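Local coordinates for protein probable CoA-transferase alpha subunit (Rhodococcus jostii, PDB 6COJ) that binds a spirolactone-bearing coenzyme A thioester and, as a member of the coenzyme A transferase family, probably acts on acyl-CoA substrates, at residues W281-F284 and V285-Y288; D294-Q297 and A298-K302. The protein carries 1 engineered substitution. One frame throughout, in Å; residues are numbered along the deposited sequence.

Overall arrangement
Interactions 1 and 2 follow each other along the chain, in the last two helices, 278-288 and 293-306, which come after the final strand of the parallel sheet. Their centres lie about 12 Å apart, each more than 20 Å from the centre of the chain. They meet where Tyr-288, the last residue of interaction 1, packs on the second helix: its CE1 is 3.6 Å from Ala-299 CB, and its backbone O is 3.4 Å from Tyr-296 CD1. Phe-267 of helix 265-274 touches both Tyr-288 and Tyr-296. The thioester pocket is lined by Trp-41, Phe-88, Tyr-97 and Ala-117, none of which belongs to either interaction.

Interaction 1 (W281-F284 and V285-Y288); sequences WQQF and VATY
Phe-284 and Tyr-288, one helical turn apart, set their rings obliquely against each other, with centroids 5.0 Å apart and planes at 41°. At the root of the phenylalanine, CB abuts Val-285 N and lies over a face of the Trp-281 ring. Further out, CG is 4.0 Å from Tyr-288 CD2, a carbon that sits over one face of the Phe-284 ring, displaced toward its rim. On one side of the ring, Phe-284 CD1 is 3.8 Å from Val-285 N, obliquely placed; on the other, Phe-284 CD2 comes within 3.8 Å of Tyr-288 CD2, and CE2 is nearly as close. Tyr-288 reaches back to this spot because its CG stands beside its own backbone N (chi1 -59°). Tyr-271 and Ser-274 of helix 265-274 also pack on Phe-284, which is buried.

One turn earlier, the CG2 branch of Val-285 comes over a face of the Trp-281 indole, 3.3 Å from its NE1. On the exposed side, Thr-287 OG1 lies 3.1 Å from both Gln-283 O and Gln-283 OE1; its single proton could go to either. The backbone N atoms of Val-285 to Tyr-288 donate to the carbonyls four residues earlier, as in any alpha-helix. Helix 278-288 is amphipathic, its aromatic side packed on helix 265-274, with Trp-281 also on helix 70-77 and Tyr-288 on helix 293-306, and its glutamines outside.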
loop_
_atom_site.group_PDB
_atom_site.type_symbol
_atom_site.label_atom_id
_atom_site.label_comp_id
_atom_site.label_asym_id
_atom_site.label_seq_id
_atom_site.Cartn_x
_atom_site.Cartn_y
_atom_site.Cartn_z
ATOM N N TRP A 281 -41.377 2.320 9.821
ATOM C CA TRP A 281 -40.538 1.402 9.066
ATOM C C TRP A 281 -41.334 0.539 8.085
ATOM O O TRP A 281 -40.876 0.314 6.958
ATOM C CB TRP A 281 -39.658 0.568 9.993
ATOM C CG TRP A 281 -38.610 -0.124 9.205
ATOM C CD1 TRP A 281 -38.523 -1.457 8.969
ATOM C CD2 TRP A 281 -37.533 0.488 8.479
ATOM N NE1 TRP A 281 -37.443 -1.725 8.169
ATOM C CE2 TRP A 281 -36.821 -0.546 7.849
ATOM C CE3 TRP A 281 -37.101 1.811 8.311
ATOM C CZ2 TRP A 281 -35.695 -0.306 7.065
ATOM C CZ3 TRP A 281 -35.977 2.055 7.533
ATOM C CH2 TRP A 281 -35.290 0.998 6.919
ATOM N N GLN A 282 -42.514 0.037 8.477
ATOM C CA GLN A 282 -43.361 -0.709 7.543
ATOM C C GLN A 282 -43.651 0.110 6.295
ATOM O O GLN A 282 -43.682 -0.417 5.179
ATOM C CB GLN A 282 -44.683 -1.083 8.224
ATOM C CG GLN A 282 -45.708 -1.783 7.316
ATOM C CD GLN A 282 -46.752 -0.832 6.736
ATOM O OE1 GLN A 282 -47.067 0.203 7.325
ATOM N NE2 GLN A 282 -47.298 -1.189 5.576
ATOM N N GLN A 283 -43.881 1.409 6.480
ATOM C CA GLN A 283 -44.189 2.272 5.345
ATOM C C GLN A 283 -42.962 2.463 4.465
ATOM O O GLN A 283 -43.062 2.441 3.234
ATOM C CB GLN A 283 -44.693 3.621 5.847
ATOM C CG GLN A 283 -45.305 4.482 4.757
ATOM C CD GLN A 283 -46.316 3.718 3.928
ATOM O OE1 GLN A 283 -46.069 3.393 2.763
ATOM N NE2 GLN A 283 -47.465 3.411 4.533
ATOM N N PHE A 284 -41.794 2.651 5.080
ATOM C CA PHE A 284 -40.563 2.738 4.305
ATOM C C PHE A 284 -40.329 1.454 3.523
ATOM O O PHE A 284 -40.003 1.493 2.332
ATOM C CB PHE A 284 -39.394 3.013 5.249
ATOM C CG PHE A 284 -38.096 3.292 4.551
ATOM C CD1 PHE A 284 -37.246 2.258 4.196
ATOM C CD2 PHE A 284 -37.723 4.594 4.257
ATOM C CE1 PHE A 284 -36.046 2.517 3.555
ATOM C CE2 PHE A 284 -36.513 4.865 3.615
ATOM C CZ PHE A 284 -35.677 3.826 3.263
ATOM N N VAL A 285 -40.513 0.306 4.175
ATOM C CA VAL A 285 -40.361 -0.984 3.505
ATOM C C VAL A 285 -41.357 -1.109 2.356
ATOM O O VAL A 285 -40.998 -1.506 1.241
ATOM C CB VAL A 285 -40.509 -2.128 4.525
ATOM C CG1 VAL A 285 -40.716 -3.460 3.828
ATOM C CG2 VAL A 285 -39.287 -2.169 5.436
ATOM N N ALA A 286 -42.625 -0.771 2.612
ATOM C CA ALA A 286 -43.648 -0.895 1.576
ATOM C C ALA A 286 -43.318 -0.033 0.364
ATOM O O ALA A 286 -43.516 -0.457 -0.780
ATOM C CB ALA A 286 -45.024 -0.531 2.137
ATOM N N THR A 287 -42.807 1.176 0.594
ATOM C CA THR A 287 -42.571 2.100 -0.511
ATOM C C THR A 287 -41.255 1.817 -1.232
ATOM O O THR A 287 -41.195 1.911 -2.462
ATOM C CB THR A 287 -42.608 3.547 -0.009
ATOM O OG1 THR A 287 -43.900 3.835 0.538
ATOM C CG2 THR A 287 -42.323 4.524 -1.147
ATOM N N TYR A 288 -40.197 1.455 -0.500
ATOM C CA TYR A 288 -38.852 1.421 -1.073
ATOM C C TYR A 288 -38.231 0.039 -1.183
ATOM O O TYR A 288 -37.416 -0.178 -2.082
ATOM C CB TYR A 288 -37.899 2.350 -0.299
ATOM C CG TYR A 288 -38.376 3.773 -0.316
ATOM C CD1 TYR A 288 -38.200 4.564 -1.445
ATOM C CD2 TYR A 288 -39.067 4.310 0.763
ATOM C CE1 TYR A 288 -38.672 5.859 -1.490
ATOM C CE2 TYR A 288 -39.539 5.609 0.728
ATOM C CZ TYR A 288 -39.336 6.380 -0.403
ATOM O OH TYR A 288 -39.813 7.671 -0.440
#

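Interaction 2 (D294-Q297 and A298-K302); sequences DDYQ and AAVKK
Ala-298, Ala-299, Val-300 and Lys-301 each donate their backbone N to the carbonyl four residues earlier, those of Asp-294, Asp-295, Tyr-296 and Gln-297, at 2.9 to 3.0 Å in regular alpha-helical geometry. The side-chain contact between the two halves is carried by Tyr-296 and Val-300. The CG2 branch of the valine lies over one face of the phenol ring, 3.8 Å from its centroid and 22° off the ring normal, a CH-pi contact. It is shifted toward the hydroxyl end, with Tyr-296 CZ the closest ring atom at 3.5 Å. Val-300 CG2 stands beside its own backbone N, the position from which it can also approach Tyr-296 O, at 3.5 Å. With Tyr-296 CG anti to the backbone N (chi1 172°), the ring leans toward the following turn and meets Val-300.

This is an i to i+4 aromatic-aliphatic pair on the buried side of helix 293-306, the last helix of the chain, where Phe-267 of helix 265-274 touches both residues. Tyr-296 OH is hydrogen-bonded to His-253 ND1, and the ring makes a cation-pi contact with Arg-52. Replacing Tyr-296 by an alanine would take away the surface on which Val-300 CG2 rests and is likely to leave His-253 ND1 without its phenol partner. At the ring edge, in its plane, lies the NE2 of Gln-297. That amide is held at both ends: NE2 bonds to Glu-293 OE2, and OE1 accepts from Asn-250 ND2.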
loop_
_atom_site.group_PDB
_atom_site.type_symbol
_atom_site.label_atom_id
_atom_site.label_comp_id
_atom_site.label_asym_id
_atom_site.label_seq_id
_atom_site.Cartn_x
_atom_site.Cartn_y
_atom_site.Cartn_z
ATOM N N ASP A 294 -35.427 -1.217 -9.800
ATOM C CA ASP A 294 -36.120 -0.206 -10.595
ATOM C C ASP A 294 -37.255 0.433 -9.806
ATOM O O ASP A 294 -37.461 1.652 -9.879
ATOM C CB ASP A 294 -36.641 -0.811 -11.900
ATOM C CG ASP A 294 -35.538 -1.054 -12.916
ATOM O OD1 ASP A 294 -34.428 -0.510 -12.732
ATOM O OD2 ASP A 294 -35.783 -1.782 -13.900
ATOM N N ASP A 295 -37.998 -0.371 -9.037
ATOM C CA ASP A 295 -39.063 0.178 -8.200
ATOM C C ASP A 295 -38.491 1.117 -7.148
ATOM O O ASP A 295 -39.053 2.189 -6.890
ATOM C CB ASP A 295 -39.840 -0.948 -7.517
ATOM C CG ASP A 295 -40.584 -1.825 -8.501
ATOM O OD1 ASP A 295 -40.951 -1.329 -9.587
ATOM O OD2 ASP A 295 -40.805 -3.010 -8.181
ATOM N N TYR A 296 -37.375 0.724 -6.524
ATOM C CA TYR A 296 -36.715 1.599 -5.564
ATOM C C TYR A 296 -36.320 2.913 -6.220
ATOM O O TYR A 296 -36.566 3.994 -5.670
ATOM C CB TYR A 296 -35.481 0.901 -4.984
ATOM C CG TYR A 296 -34.615 1.800 -4.128
ATOM C CD1 TYR A 296 -34.888 1.978 -2.781
ATOM C CD2 TYR A 296 -33.522 2.475 -4.672
ATOM C CE1 TYR A 296 -34.094 2.791 -1.989
ATOM C CE2 TYR A 296 -32.731 3.296 -3.892
ATOM C CZ TYR A 296 -33.019 3.450 -2.554
ATOM O OH TYR A 296 -32.245 4.258 -1.760
ATOM N N GLN A 297 -35.692 2.834 -7.396
ATOM C CA GLN A 297 -35.192 4.034 -8.057
ATOM C C GLN A 297 -36.337 4.961 -8.444
ATOM O O GLN A 297 -36.230 6.186 -8.310
ATOM C CB GLN A 297 -34.360 3.643 -9.281
ATOM C CG GLN A 297 -33.045 2.941 -8.951
ATOM C CD GLN A 297 -32.063 3.844 -8.229
ATOM O OE1 GLN A 297 -32.124 5.067 -8.357
ATOM N NE2 GLN A 297 -31.130 3.246 -7.489
ATOM N N ALA A 298 -37.451 4.393 -8.905
ATOM C CA ALA A 298 -38.608 5.220 -9.222
ATOM C C ALA A 298 -39.147 5.909 -7.974
ATOM O O ALA A 298 -39.510 7.092 -8.013
ATOM C CB ALA A 298 -39.694 4.362 -9.869
ATOM N N ALA A 299 -39.209 5.186 -6.854
ATOM C CA ALA A 299 -39.758 5.768 -5.635
ATOM C C ALA A 299 -38.839 6.843 -5.078
ATOM O O ALA A 299 -39.308 7.847 -4.526
ATOM C CB ALA A 299 -39.983 4.672 -4.595
ATOM N N VAL A 300 -37.532 6.647 -5.214
ATOM C CA VAL A 300 -36.585 7.648 -4.754
ATOM C C VAL A 300 -36.687 8.913 -5.594
ATOM O O VAL A 300 -36.583 10.032 -5.077
ATOM C CB VAL A 300 -35.178 7.031 -4.762
ATOM C CG1 VAL A 300 -34.123 8.091 -5.003
ATOM C CG2 VAL A 300 -34.970 6.265 -3.465
ATOM N N LYS A 301 -36.893 8.760 -6.904
ATOM C CA LYS A 301 -37.075 9.927 -7.757
ATOM C C LYS A 301 -38.338 10.687 -7.375
ATOM O O LYS A 301 -38.340 11.922 -7.324
ATOM C CB LYS A 301 -37.123 9.495 -9.222
ATOM C CG LYS A 301 -37.234 10.639 -10.210
ATOM C CD LYS A 301 -37.465 10.121 -11.617
ATOM C CE LYS A 301 -38.072 11.198 -12.508
ATOM N NZ LYS A 301 -37.734 10.996 -13.944
ATOM N N LYS A 302 -39.418 9.960 -7.085
ATOM C CA LYS A 302 -40.665 10.593 -6.680
ATOM C C LYS A 302 -40.500 11.343 -5.359
ATOM O O LYS A 302 -41.006 12.461 -5.204
ATOM C CB LYS A 302 -41.753 9.518 -6.605
ATOM C CG LYS A 302 -43.100 9.945 -6.056
ATOM C CD LYS A 302 -44.045 8.745 -6.075
ATOM C CE LYS A 302 -45.402 9.073 -5.475
ATOM N NZ LYS A 302 -45.297 9.281 -4.000
#